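Local atomic coordinates of protein yesU (Bacillus subtilis, PDB entry 1OQ1), a protein that is of unknown function but has a galectin-like beta-sandwich fold of the concanavalin clan, an architecture that often serves carbohydrate binding. Residues G102-Y107 / A114-Y119; G140-A145 / S189-V194; Y171-F174 / L179-L182; L40-V45 / A49-W54. All coordinates share one frame; numbering follows the deposited sequence.

Contact 1: G102-Y107 / A114-Y119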
loop_
_atom_site.group_PDB
_atom_site.type_symbol
_atom_site.label_atom_id
_atom_site.label_comp_id
_atom_site.label_asym_id
_atom_site.label_seq_id
_atom_site.Cartn_x
_atom_site.Cartn_y
_atom_site.Cartn_z
ATOM N N GLY A 102 -10.951 -8.766 3.816
ATOM C CA GLY A 102 -10.296 -7.699 4.545
ATOM C C GLY A 102 -9.728 -8.126 5.886
ATOM O O GLY A 102 -9.205 -7.294 6.631
ATOM N N THR A 103 -9.835 -9.414 6.203
ATOM C CA THR A 103 -9.311 -9.947 7.464
ATOM C C THR A 103 -7.831 -10.254 7.216
ATOM O O THR A 103 -7.491 -11.113 6.404
ATOM C CB THR A 103 -10.072 -11.220 7.877
ATOM O OG1 THR A 103 -11.483 -10.974 7.779
ATOM C CG2 THR A 103 -9.743 -11.594 9.313
ATOM N N TYR A 104 -6.962 -9.555 7.939
ATOM C CA TYR A 104 -5.516 -9.666 7.745
ATOM C C TYR A 104 -4.889 -11.029 7.452
ATOM O O TYR A 104 -4.119 -11.155 6.504
ATOM C CB TYR A 104 -4.779 -8.988 8.910
ATOM C CG TYR A 104 -3.392 -8.476 8.549
ATOM C CD1 TYR A 104 -3.069 -8.132 7.234
ATOM C CD2 TYR A 104 -2.423 -8.279 9.529
ATOM C CE1 TYR A 104 -1.812 -7.603 6.909
ATOM C CE2 TYR A 104 -1.168 -7.743 9.216
ATOM C CZ TYR A 104 -0.870 -7.410 7.906
ATOM O OH TYR A 104 0.364 -6.882 7.596
ATOM N N PRO A 105 -5.206 -12.066 8.245
ATOM C CA PRO A 105 -4.617 -13.383 7.990
ATOM C C PRO A 105 -4.853 -13.927 6.583
ATOM O O PRO A 105 -4.091 -14.768 6.103
ATOM C CB PRO A 105 -5.253 -14.255 9.071
ATOM C CG PRO A 105 -5.409 -13.293 10.207
ATOM C CD PRO A 105 -5.974 -12.075 9.502
ATOM N N GLU A 106 -5.905 -13.450 5.922
ATOM C CA GLU A 106 -6.212 -13.900 4.568
ATOM C C GLU A 106 -5.152 -13.388 3.604
ATOM O O GLU A 106 -4.957 -13.942 2.525
ATOM C CB GLU A 106 -7.578 -13.375 4.125
ATOM C CG GLU A 106 -8.707 -13.685 5.089
ATOM C CD GLU A 106 -9.993 -12.977 4.716
ATOM O OE1 GLU A 106 -9.916 -11.823 4.244
ATOM O OE2 GLU A 106 -11.078 -13.563 4.909
ATOM N N TYR A 107 -4.462 -12.327 4.011
ATOM C CA TYR A 107 -3.439 -11.716 3.180
ATOM C C TYR A 107 -2.016 -12.139 3.523
ATOM O O TYR A 107 -1.202 -12.315 2.625
ATOM C CB TYR A 107 -3.569 -10.192 3.254
ATOM C CG TYR A 107 -4.943 -9.723 2.837
ATOM C CD1 TYR A 107 -5.224 -9.399 1.506
ATOM C CD2 TYR A 107 -5.987 -9.689 3.757
ATOM C CE1 TYR A 107 -6.521 -9.061 1.106
ATOM C CE2 TYR A 107 -7.276 -9.357 3.373
ATOM C CZ TYR A 107 -7.540 -9.048 2.048
ATOM O OH TYR A 107 -8.833 -8.761 1.676
ATOM N N ALA A 114 2.719 -11.306 -1.439
ATOM C CA ALA A 114 2.682 -9.866 -1.623
ATOM C C ALA A 114 3.585 -9.164 -0.633
ATOM O O ALA A 114 3.899 -9.701 0.427
ATOM C CB ALA A 114 1.253 -9.348 -1.452
ATOM N N LEU A 115 4.010 -7.966 -1.005
ATOM C CA LEU A 115 4.809 -7.132 -0.132
ATOM C C LEU A 115 3.783 -6.138 0.409
ATOM O O LEU A 115 2.871 -5.735 -0.314
ATOM C CB LEU A 115 5.896 -6.402 -0.929
ATOM C CG LEU A 115 7.072 -7.286 -1.358
ATOM C CD1 LEU A 115 7.906 -6.594 -2.425
ATOM C CD2 LEU A 115 7.912 -7.607 -0.133
ATOM N N HIS A 116 3.885 -5.783 1.685
ATOM C CA HIS A 116 2.953 -4.814 2.253
ATOM C C HIS A 116 3.680 -3.866 3.188
ATOM O O HIS A 116 4.410 -4.287 4.089
ATOM C CB HIS A 116 1.748 -5.480 2.957
ATOM C CG HIS A 116 2.045 -6.788 3.627
ATOM N ND1 HIS A 116 1.614 -7.075 4.906
ATOM C CD2 HIS A 116 2.634 -7.917 3.168
ATOM C CE1 HIS A 116 1.920 -8.326 5.201
ATOM N NE2 HIS A 116 2.539 -8.860 4.164
ATOM N N LEU A 117 3.485 -2.578 2.942
ATOM C CA LEU A 117 4.145 -1.536 3.709
ATOM C C LEU A 117 3.130 -0.706 4.479
ATOM O O LEU A 117 2.293 -0.025 3.888
ATOM C CB LEU A 117 4.949 -0.649 2.756
ATOM C CG LEU A 117 6.151 0.129 3.302
ATOM C CD1 LEU A 117 6.906 0.748 2.139
ATOM C CD2 LEU A 117 5.699 1.189 4.282
ATOM N N SER A 118 3.210 -0.770 5.801
ATOM C CA SER A 118 2.294 -0.021 6.645
ATOM C C SER A 118 2.881 1.329 7.020
ATOM O O SER A 118 4.085 1.456 7.263
ATOM C CB SER A 118 1.978 -0.820 7.911
ATOM O OG SER A 118 3.174 -1.222 8.552
ATOM N N TYR A 119 2.021 2.339 7.042
ATOM C CA TYR A 119 2.421 3.692 7.402
ATOM C C TYR A 119 1.263 4.321 8.173
ATOM O O TYR A 119 0.129 3.858 8.085
ATOM C CB TYR A 119 2.787 4.495 6.148
ATOM C CG TYR A 119 1.689 4.620 5.120
ATOM C CD1 TYR A 119 0.855 5.738 5.098
ATOM C CD2 TYR A 119 1.517 3.646 4.136
ATOM C CE1 TYR A 119 -0.119 5.891 4.121
ATOM C CE2 TYR A 119 0.545 3.788 3.150
ATOM C CZ TYR A 119 -0.267 4.913 3.145
ATOM O OH TYR A 119 -1.206 5.067 2.154
#

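Contact 2: G140-A145 / S189-V194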
loop_
_atom_site.group_PDB
_atom_site.type_symbol
_atom_site.label_atom_id
_atom_site.label_comp_id
_atom_site.label_asym_id
_atom_site.label_seq_id
_atom_site.Cartn_x
_atom_site.Cartn_y
_atom_site.Cartn_z
ATOM N N GLY A 140 3.733 -15.344 4.848
ATOM C CA GLY A 140 4.710 -15.492 5.909
ATOM C C GLY A 140 4.782 -14.383 6.940
ATOM O O GLY A 140 5.375 -14.584 7.993
ATOM N N PHE A 141 4.208 -13.218 6.647
ATOM C CA PHE A 141 4.220 -12.108 7.601
ATOM C C PHE A 141 5.652 -11.788 8.057
ATOM O O PHE A 141 5.879 -11.391 9.201
ATOM C CB PHE A 141 3.356 -12.484 8.812
ATOM C CG PHE A 141 3.022 -11.330 9.716
ATOM C CD1 PHE A 141 2.259 -10.262 9.252
ATOM C CD2 PHE A 141 3.449 -11.322 11.043
ATOM C CE1 PHE A 141 1.924 -9.203 10.096
ATOM C CE2 PHE A 141 3.120 -10.268 11.895
ATOM C CZ PHE A 141 2.355 -9.206 11.419
ATOM N N HIS A 142 6.614 -11.945 7.152
ATOM C CA HIS A 142 8.015 -11.704 7.479
ATOM C C HIS A 142 8.370 -10.226 7.547
ATOM O O HIS A 142 8.140 -9.481 6.598
ATOM C CB HIS A 142 8.912 -12.381 6.444
ATOM C CG HIS A 142 8.643 -13.842 6.275
ATOM N ND1 HIS A 142 8.857 -14.760 7.281
ATOM C CD2 HIS A 142 8.182 -14.546 5.215
ATOM C CE1 HIS A 142 8.540 -15.967 6.846
ATOM N NE2 HIS A 142 8.128 -15.865 5.596
ATOM N N LEU A 143 8.934 -9.802 8.673
ATOM C CA LEU A 143 9.333 -8.403 8.817
ATOM C C LEU A 143 10.630 -8.211 8.035
ATOM O O LEU A 143 11.651 -8.826 8.349
ATOM C CB LEU A 143 9.550 -8.058 10.291
ATOM C CG LEU A 143 9.932 -6.606 10.594
ATOM C CD1 LEU A 143 8.819 -5.658 10.148
ATOM C CD2 LEU A 143 10.178 -6.467 12.087
ATOM N N ALA A 144 10.585 -7.360 7.013
ATOM C CA ALA A 144 11.753 -7.111 6.166
ATOM C C ALA A 144 12.529 -5.841 6.509
ATOM O O ALA A 144 13.759 -5.825 6.463
ATOM C CB ALA A 144 11.327 -7.070 4.697
ATOM N N ALA A 145 11.818 -4.772 6.846
ATOM C CA ALA A 145 12.485 -3.520 7.171
ATOM C C ALA A 145 11.532 -2.579 7.883
ATOM O O ALA A 145 10.328 -2.821 7.939
ATOM C CB ALA A 145 13.003 -2.857 5.888
ATOM N N SER A 189 16.579 -15.700 -0.902
ATOM C CA SER A 189 16.855 -16.990 -0.283
ATOM C C SER A 189 16.665 -16.955 1.229
ATOM O O SER A 189 17.140 -17.838 1.941
ATOM C CB SER A 189 18.282 -17.436 -0.606
ATOM O OG SER A 189 19.234 -16.568 -0.014
ATOM N N THR A 190 15.977 -15.931 1.719
ATOM C CA THR A 190 15.727 -15.805 3.149
ATOM C C THR A 190 14.233 -16.001 3.389
ATOM O O THR A 190 13.827 -16.812 4.227
ATOM C CB THR A 190 16.170 -14.420 3.668
ATOM O OG1 THR A 190 17.579 -14.264 3.454
ATOM C CG2 THR A 190 15.875 -14.279 5.154
ATOM N N TYR A 191 13.421 -15.263 2.635
ATOM C CA TYR A 191 11.972 -15.363 2.747
ATOM C C TYR A 191 11.358 -15.756 1.402
ATOM O O TYR A 191 10.373 -15.165 0.957
ATOM C CB TYR A 191 11.377 -14.030 3.217
ATOM C CG TYR A 191 11.867 -13.577 4.580
ATOM C CD1 TYR A 191 11.893 -14.456 5.665
ATOM C CD2 TYR A 191 12.274 -12.260 4.793
ATOM C CE1 TYR A 191 12.311 -14.031 6.930
ATOM C CE2 TYR A 191 12.693 -11.828 6.049
ATOM C CZ TYR A 191 12.708 -12.718 7.112
ATOM O OH TYR A 191 13.118 -12.288 8.355
ATOM N N GLY A 192 11.960 -16.751 0.755
ATOM C CA GLY A 192 11.455 -17.223 -0.523
ATOM C C GLY A 192 11.888 -16.391 -1.713
ATOM O O GLY A 192 12.534 -15.356 -1.555
ATOM N N PRO A 193 11.537 -16.827 -2.933
ATOM C CA PRO A 193 11.894 -16.112 -4.159
ATOM C C PRO A 193 11.428 -14.658 -4.158
ATOM O O PRO A 193 10.432 -14.305 -3.530
ATOM C CB PRO A 193 11.203 -16.929 -5.245
ATOM C CG PRO A 193 11.233 -18.319 -4.683
ATOM C CD PRO A 193 10.843 -18.088 -3.246
ATOM N N VAL A 194 12.166 -13.821 -4.870
ATOM C CA VAL A 194 11.831 -12.411 -4.976
ATOM C C VAL A 194 10.489 -12.271 -5.696
ATOM O O VAL A 194 10.236 -12.968 -6.689
ATOM C CB VAL A 194 12.927 -11.655 -5.774
ATOM C CG1 VAL A 194 12.448 -10.268 -6.138
ATOM C CG2 VAL A 194 14.212 -11.568 -4.948
#

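Contact 3: Y171-F174 / L179-L182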
loop_
_atom_site.group_PDB
_atom_site.type_symbol
_atom_site.label_atom_id
_atom_site.label_comp_id
_atom_site.label_asym_id
_atom_site.label_seq_id
_atom_site.Cartn_x
_atom_site.Cartn_y
_atom_site.Cartn_z
ATOM N N TYR A 171 14.866 -5.086 -4.799
ATOM C CA TYR A 171 14.949 -3.765 -4.170
ATOM C C TYR A 171 13.633 -3.023 -3.922
ATOM O O TYR A 171 12.780 -2.938 -4.804
ATOM C CB TYR A 171 15.861 -2.863 -5.012
ATOM C CG TYR A 171 16.167 -1.526 -4.376
ATOM C CD1 TYR A 171 16.923 -1.450 -3.207
ATOM C CD2 TYR A 171 15.702 -0.338 -4.939
ATOM C CE1 TYR A 171 17.212 -0.222 -2.614
ATOM C CE2 TYR A 171 15.986 0.900 -4.348
ATOM C CZ TYR A 171 16.744 0.942 -3.187
ATOM O OH TYR A 171 17.051 2.150 -2.599
ATOM N N VAL A 172 13.491 -2.485 -2.710
ATOM C CA VAL A 172 12.322 -1.692 -2.314
ATOM C C VAL A 172 12.817 -0.443 -1.580
ATOM O O VAL A 172 13.689 -0.533 -0.714
ATOM C CB VAL A 172 11.389 -2.459 -1.348
ATOM C CG1 VAL A 172 10.229 -1.557 -0.911
ATOM C CG2 VAL A 172 10.849 -3.715 -2.029
ATOM N N HIS A 173 12.267 0.716 -1.934
ATOM C CA HIS A 173 12.633 1.977 -1.287
ATOM C C HIS A 173 11.360 2.791 -1.094
ATOM O O HIS A 173 10.511 2.840 -1.980
ATOM C CB HIS A 173 13.635 2.756 -2.146
ATOM C CG HIS A 173 14.122 4.024 -1.512
ATOM N ND1 HIS A 173 13.372 5.180 -1.488
ATOM C CD2 HIS A 173 15.296 4.326 -0.908
ATOM C CE1 HIS A 173 14.065 6.141 -0.903
ATOM N NE2 HIS A 173 15.236 5.649 -0.542
ATOM N N PHE A 174 11.237 3.424 0.067
ATOM C CA PHE A 174 10.056 4.206 0.401
ATOM C C PHE A 174 10.438 5.580 0.941
ATOM O O PHE A 174 11.315 5.695 1.794
ATOM C CB PHE A 174 9.247 3.431 1.454
ATOM C CG PHE A 174 7.977 4.106 1.887
ATOM C CD1 PHE A 174 7.028 4.511 0.958
ATOM C CD2 PHE A 174 7.700 4.269 3.242
ATOM C CE1 PHE A 174 5.814 5.064 1.373
ATOM C CE2 PHE A 174 6.490 4.822 3.669
ATOM C CZ PHE A 174 5.548 5.217 2.734
ATOM N N LEU A 179 11.777 12.423 1.727
ATOM C CA LEU A 179 12.640 11.927 2.797
ATOM C C LEU A 179 12.657 10.405 2.793
ATOM O O LEU A 179 11.610 9.771 2.908
ATOM C CB LEU A 179 12.136 12.419 4.159
ATOM C CG LEU A 179 12.927 11.945 5.387
ATOM C CD1 LEU A 179 14.290 12.630 5.411
ATOM C CD2 LEU A 179 12.151 12.253 6.670
ATOM N N PRO A 180 13.845 9.792 2.648
ATOM C CA PRO A 180 13.894 8.327 2.646
ATOM C C PRO A 180 13.404 7.813 3.997
ATOM O O PRO A 180 13.813 8.322 5.041
ATOM C CB PRO A 180 15.376 8.029 2.423
ATOM C CG PRO A 180 15.849 9.223 1.639
ATOM C CD PRO A 180 15.172 10.364 2.359
ATOM N N ILE A 181 12.528 6.815 3.970
ATOM C CA ILE A 181 11.965 6.239 5.187
ATOM C C ILE A 181 12.579 4.876 5.481
ATOM O O ILE A 181 12.986 4.597 6.611
ATOM C CB ILE A 181 10.428 6.098 5.056
ATOM C CG1 ILE A 181 9.804 7.475 4.840
ATOM C CG2 ILE A 181 9.838 5.433 6.307
ATOM C CD1 ILE A 181 10.099 8.455 5.967
ATOM N N LEU A 182 12.632 4.021 4.464
ATOM C CA LEU A 182 13.226 2.700 4.622
ATOM C C LEU A 182 13.598 2.145 3.257
ATOM O O LEU A 182 13.112 2.626 2.234
ATOM C CB LEU A 182 12.248 1.744 5.330
ATOM C CG LEU A 182 10.900 1.384 4.686
ATOM C CD1 LEU A 182 11.097 0.410 3.528
ATOM C CD2 LEU A 182 10.003 0.747 5.734
#

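Contact 4: L40-V45 / A49-W54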
loop_
_atom_site.group_PDB
_atom_site.type_symbol
_atom_site.label_atom_id
_atom_site.label_comp_id
_atom_site.label_asym_id
_atom_site.label_seq_id
_atom_site.Cartn_x
_atom_site.Cartn_y
_atom_site.Cartn_z
ATOM N N LEU A 40 -10.693 10.893 -3.301
ATOM C CA LEU A 40 -11.118 9.645 -2.674
ATOM C C LEU A 40 -11.026 9.668 -1.151
ATOM O O LEU A 40 -9.939 9.790 -0.582
ATOM C CB LEU A 40 -10.286 8.470 -3.200
ATOM C CG LEU A 40 -10.537 7.116 -2.520
ATOM C CD1 LEU A 40 -11.958 6.660 -2.798
ATOM C CD2 LEU A 40 -9.552 6.084 -3.033
ATOM N N HIS A 41 -12.180 9.556 -0.500
ATOM C CA HIS A 41 -12.242 9.511 0.955
ATOM C C HIS A 41 -12.534 8.062 1.321
ATOM O O HIS A 41 -13.519 7.492 0.850
ATOM C CB HIS A 41 -13.377 10.387 1.491
ATOM C CG HIS A 41 -13.112 11.856 1.399
ATOM N ND1 HIS A 41 -12.915 12.647 2.510
ATOM C CD2 HIS A 41 -13.020 12.679 0.329
ATOM C CE1 HIS A 41 -12.716 13.896 2.128
ATOM N NE2 HIS A 41 -12.775 13.942 0.810
ATOM N N LEU A 42 -11.672 7.455 2.130
ATOM C CA LEU A 42 -11.895 6.077 2.555
ATOM C C LEU A 42 -12.145 6.043 4.060
ATOM O O LEU A 42 -11.347 6.562 4.845
ATOM C CB LEU A 42 -10.689 5.189 2.209
ATOM C CG LEU A 42 -10.465 4.872 0.726
ATOM C CD1 LEU A 42 -9.255 3.953 0.579
ATOM C CD2 LEU A 42 -11.708 4.210 0.141
ATOM N N SER A 43 -13.271 5.453 4.452
ATOM C CA SER A 43 -13.637 5.325 5.865
ATOM C C SER A 43 -14.168 3.915 6.101
ATOM O O SER A 43 -14.032 3.053 5.235
ATOM C CB SER A 43 -14.691 6.371 6.256
ATOM O OG SER A 43 -15.841 6.273 5.441
ATOM N N HIS A 44 -14.788 3.679 7.255
ATOM C CA HIS A 44 -15.277 2.340 7.578
ATOM C C HIS A 44 -16.730 2.314 8.046
ATOM O O HIS A 44 -17.202 3.257 8.682
ATOM C CB HIS A 44 -14.366 1.737 8.648
ATOM C CG HIS A 44 -12.918 1.724 8.262
ATOM N ND1 HIS A 44 -12.291 0.602 7.761
ATOM C CD2 HIS A 44 -11.982 2.703 8.273
ATOM C CE1 HIS A 44 -11.031 0.892 7.481
ATOM N NE2 HIS A 44 -10.818 2.161 7.781
ATOM N N VAL A 45 -17.438 1.231 7.734
ATOM C CA VAL A 45 -18.836 1.119 8.131
ATOM C C VAL A 45 -18.976 0.784 9.618
ATOM O O VAL A 45 -20.012 1.064 10.222
ATOM C CB VAL A 45 -19.588 0.060 7.278
ATOM C CG1 VAL A 45 -19.557 0.472 5.806
ATOM C CG2 VAL A 45 -18.968 -1.317 7.463
ATOM N N ALA A 49 -14.173 -2.727 10.924
ATOM C CA ALA A 49 -14.416 -3.126 9.540
ATOM C C ALA A 49 -13.193 -2.866 8.660
ATOM O O ALA A 49 -13.229 -2.018 7.764
ATOM C CB ALA A 49 -15.628 -2.377 8.983
ATOM N N HIS A 50 -12.121 -3.609 8.913
ATOM C CA HIS A 50 -10.877 -3.459 8.161
ATOM C C HIS A 50 -11.068 -3.912 6.714
ATOM O O HIS A 50 -11.909 -4.773 6.432
ATOM C CB HIS A 50 -9.774 -4.270 8.845
ATOM C CG HIS A 50 -9.720 -4.070 10.330
ATOM N ND1 HIS A 50 -9.827 -2.829 10.916
ATOM C CD2 HIS A 50 -9.583 -4.955 11.345
ATOM C CE1 HIS A 50 -9.761 -2.955 12.230
ATOM N NE2 HIS A 50 -9.612 -4.237 12.517
ATOM N N PHE A 51 -10.289 -3.350 5.796
ATOM C CA PHE A 51 -10.444 -3.712 4.392
ATOM C C PHE A 51 -9.181 -3.555 3.560
ATOM O O PHE A 51 -8.173 -3.033 4.024
ATOM C CB PHE A 51 -11.536 -2.835 3.760
ATOM C CG PHE A 51 -11.132 -1.384 3.581
ATOM C CD1 PHE A 51 -10.227 -1.007 2.587
ATOM C CD2 PHE A 51 -11.651 -0.398 4.411
ATOM C CE1 PHE A 51 -9.844 0.332 2.424
ATOM C CE2 PHE A 51 -11.273 0.946 4.256
ATOM C CZ PHE A 51 -10.367 1.306 3.258
ATOM N N VAL A 52 -9.260 -4.037 2.326
ATOM C CA VAL A 52 -8.194 -3.874 1.349
ATOM C C VAL A 52 -8.967 -3.526 0.076
ATOM O O VAL A 52 -9.864 -4.263 -0.334
ATOM C CB VAL A 52 -7.370 -5.150 1.122
ATOM C CG1 VAL A 52 -6.265 -4.859 0.109
ATOM C CG2 VAL A 52 -6.756 -5.624 2.439
ATOM N N PHE A 53 -8.630 -2.387 -0.520
ATOM C CA PHE A 53 -9.289 -1.884 -1.727
ATOM C C PHE A 53 -8.271 -1.998 -2.859
ATOM O O PHE A 53 -7.304 -1.243 -2.904
ATOM C CB PHE A 53 -9.689 -0.427 -1.480
ATOM C CG PHE A 53 -10.555 0.175 -2.550
ATOM C CD1 PHE A 53 -11.585 -0.555 -3.140
ATOM C CD2 PHE A 53 -10.381 1.505 -2.918
ATOM C CE1 PHE A 53 -12.427 0.036 -4.076
ATOM C CE2 PHE A 53 -11.222 2.107 -3.854
ATOM C CZ PHE A 53 -12.246 1.370 -4.433
ATOM N N TRP A 54 -8.499 -2.943 -3.768
ATOM C CA TRP A 54 -7.568 -3.204 -4.864
ATOM C C TRP A 54 -7.793 -2.538 -6.210
ATOM O O TRP A 54 -8.921 -2.433 -6.691
ATOM C CB TRP A 54 -7.497 -4.707 -5.165
ATOM C CG TRP A 54 -7.110 -5.588 -4.040
ATOM C CD1 TRP A 54 -7.949 -6.246 -3.181
ATOM C CD2 TRP A 54 -5.780 -5.947 -3.657
ATOM N NE1 TRP A 54 -7.220 -6.994 -2.290
ATOM C CE2 TRP A 54 -5.884 -6.830 -2.559
ATOM C CE3 TRP A 54 -4.506 -5.609 -4.136
ATOM C CZ2 TRP A 54 -4.762 -7.380 -1.928
ATOM C CZ3 TRP A 54 -3.385 -6.156 -3.509
ATOM C CH2 TRP A 54 -3.524 -7.034 -2.416
#

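Contact 1: G102-Y107 / A114-Y119
Y104 and H116 meet across the outer face of the seven-stranded sheet in a galectin-like beta sandwich. H116 stands on strand 112-122, and Y104 comes from segment 102-107, at the short helix 105-108. The polar link between them is one hydrogen bond, 3.0 Å from Y104 OH to H116 ND1, in which either atom could be the donor. Tyrosine suits this place because its long, rigid side chain brings a hydroxyl from the helix segment to the strand, while histidine offers a nitrogen on two sides of its ring. The other nitrogen, NE2, is bonded to S138 OG, and with both nitrogens engaged the imidazole's rotation is fixed.

As aromatic groups the two rings meet rim to rim, nearly perpendicular at 88°, and neither covers the face of the other. The ring of H116 also meets that of F81, their planes about 10° apart. An acetic acid molecule bound close to Y104, probably from the crystallisation liquor, may mark a small pocket.

Within 102-107, backbone bonds shape the turn. Y107 N reaches Y104 O at 2.8 Å. E106 N bonds to T103 O at 2.9 Å, and T103 N in turn donates to E106 OE1 at 3.1 Å, meeting that oxygen from above the carboxylate plane.

Contact 2: G140-A145 / S189-V194
An offset aromatic stack on the protein surface, H142 against Y191, joins the start of the outermost strand 142-148 to the long loop between strands 179-185 and 199-205. The two rings are almost parallel, their planes 9° apart and their centroids 4.3 Å apart. Their overlap is only partial: the imidazole is displaced toward the rim of the phenol, and its CG comes within 3.4 Å of Y191 CD1. The centre of the tyrosine ring is taken by the methylene group instead, in a CH-pi contact that places H142 CB 3.5 Å from the centroid, almost exactly on the ring normal. CB is set over the phenol by the backbone; chi1 of -55°, with CG beside the backbone N, then turns the imidazole flat along the same face.

Each ring is sandwiched by its own neighbourhood as well. G140 O lies over the far face of the imidazole, and T190 CG2 over the far face of the phenol. Flat, partly polar rings suit such a place, since they cover much surface through their faces while tolerating water. No hydrogen bond spans the two segments.

The loop is held to the sheet by a second route, K137 NZ, on the neighbouring strand 132-138, which donates hydrogen bonds to Y191 O and P193 O. Farther along strand 142-148, A144 and A145 form a classic beta bulge opposite L135 and rest on W184 of strand 179-185.

Contact 3: Y171-F174 / L179-L182
Two consecutive residues, I181 and L182, face the single residue F174, and both of their backbone N-H groups turn to the same oxygen. F174 O accepts a short bond of 2.7 Å from I181 N, lying in the carbonyl plane, and a weak one of 3.4 Å from L182 N. The return bond, F174 N to L182 O, is 3.0 Å long and makes F174 and L182 an antiparallel hydrogen-bonded pair. This is a classic beta bulge, and I181 takes the helix-like psi of -48° that lets the extra residue fit. It lies in the hairpin of strands 171-176 and 179-185, within the eight-stranded sheet of the sandwich.

Apolar residues fill the inward side. F174 lies alongside I181, its CD2 being 3.8 Å from I181 CB, and the beta-branched isoleucine gives the ring a broad flank. L182 CD1 meets F174 CB at 4.1 Å. Beyond them F174 packs on L117 and C133 of the opposing sheet, as an aromatic core residue should.

On the other face H173 runs beside P180, with NE2 3.8 Å from P180 CB. A histidine suits this partly exposed position, being both flat and polar. H173 NE2 is hydrogen-bonded to N2 OD1 at the N-terminal end of the construct.

Contact 4: L40-V45 / A49-W54
H44 reaches across to A49 with a nearly straight hydrogen bond, ND1 to O at 2.8 Å, the N-H···O angle being 165°. ND1 therefore carries the proton. The oxygen lies in the imidazole plane, although the nitrogen stands above the plane of the carbonyl. On its way the imidazole passes tightly by F51, with H44 CE1 only 3.2 Å from F51 CE2 and the two planes inclined at 34°. F51 is brought here by its chi1 of 71°, which sets CG between the backbone N and the carbonyl carbon. At the exposed end V45 CG2 rests on A49 CB at 3.8 Å.

Deeper in, the contacts become wholly apolar. The forked leucine L42 lets one methyl meet each phenylalanine, CD1 at F51 CZ, 3.9 Å away, and CD2 at F53 CD2, 4.3 Å away.

Farther out, Q204 touches both L42 and F51 and makes a weak bond to H44 NE2, while H50 ND1 is hydrogen-bonded to A206 N. F53 also meets the ring of W25 and touches I33. Strand 40-44 belongs to the eight-stranded sheet and strand 51-54 to the seven-stranded one, so the chain makes a beta arch, facing its residues across the core of a beta sandwich.

In the fold
Contacts 1, 3 and 4 are partly buried, whereas contact 2 lies at the surface, about 17 Å from the chain's centre to its own. Contact 4 bridges the two sheets with mostly apolar side chains; contact 3 stays within one sheet and relies on backbone bonds. Contacts 1 and 2 both involve the seven-stranded sheet, one by a polar tyrosine-histidine link and the other by ring stacking. The elements interlock: L117 and L115 of contact 1 pack on F174 and V172 of contact 3, Y104 touches F141 of contact 2, and Y107 packs on V52 and W54 of contact 4. Contacts 2 and 4 lie on opposite sides of the centre and do not touch.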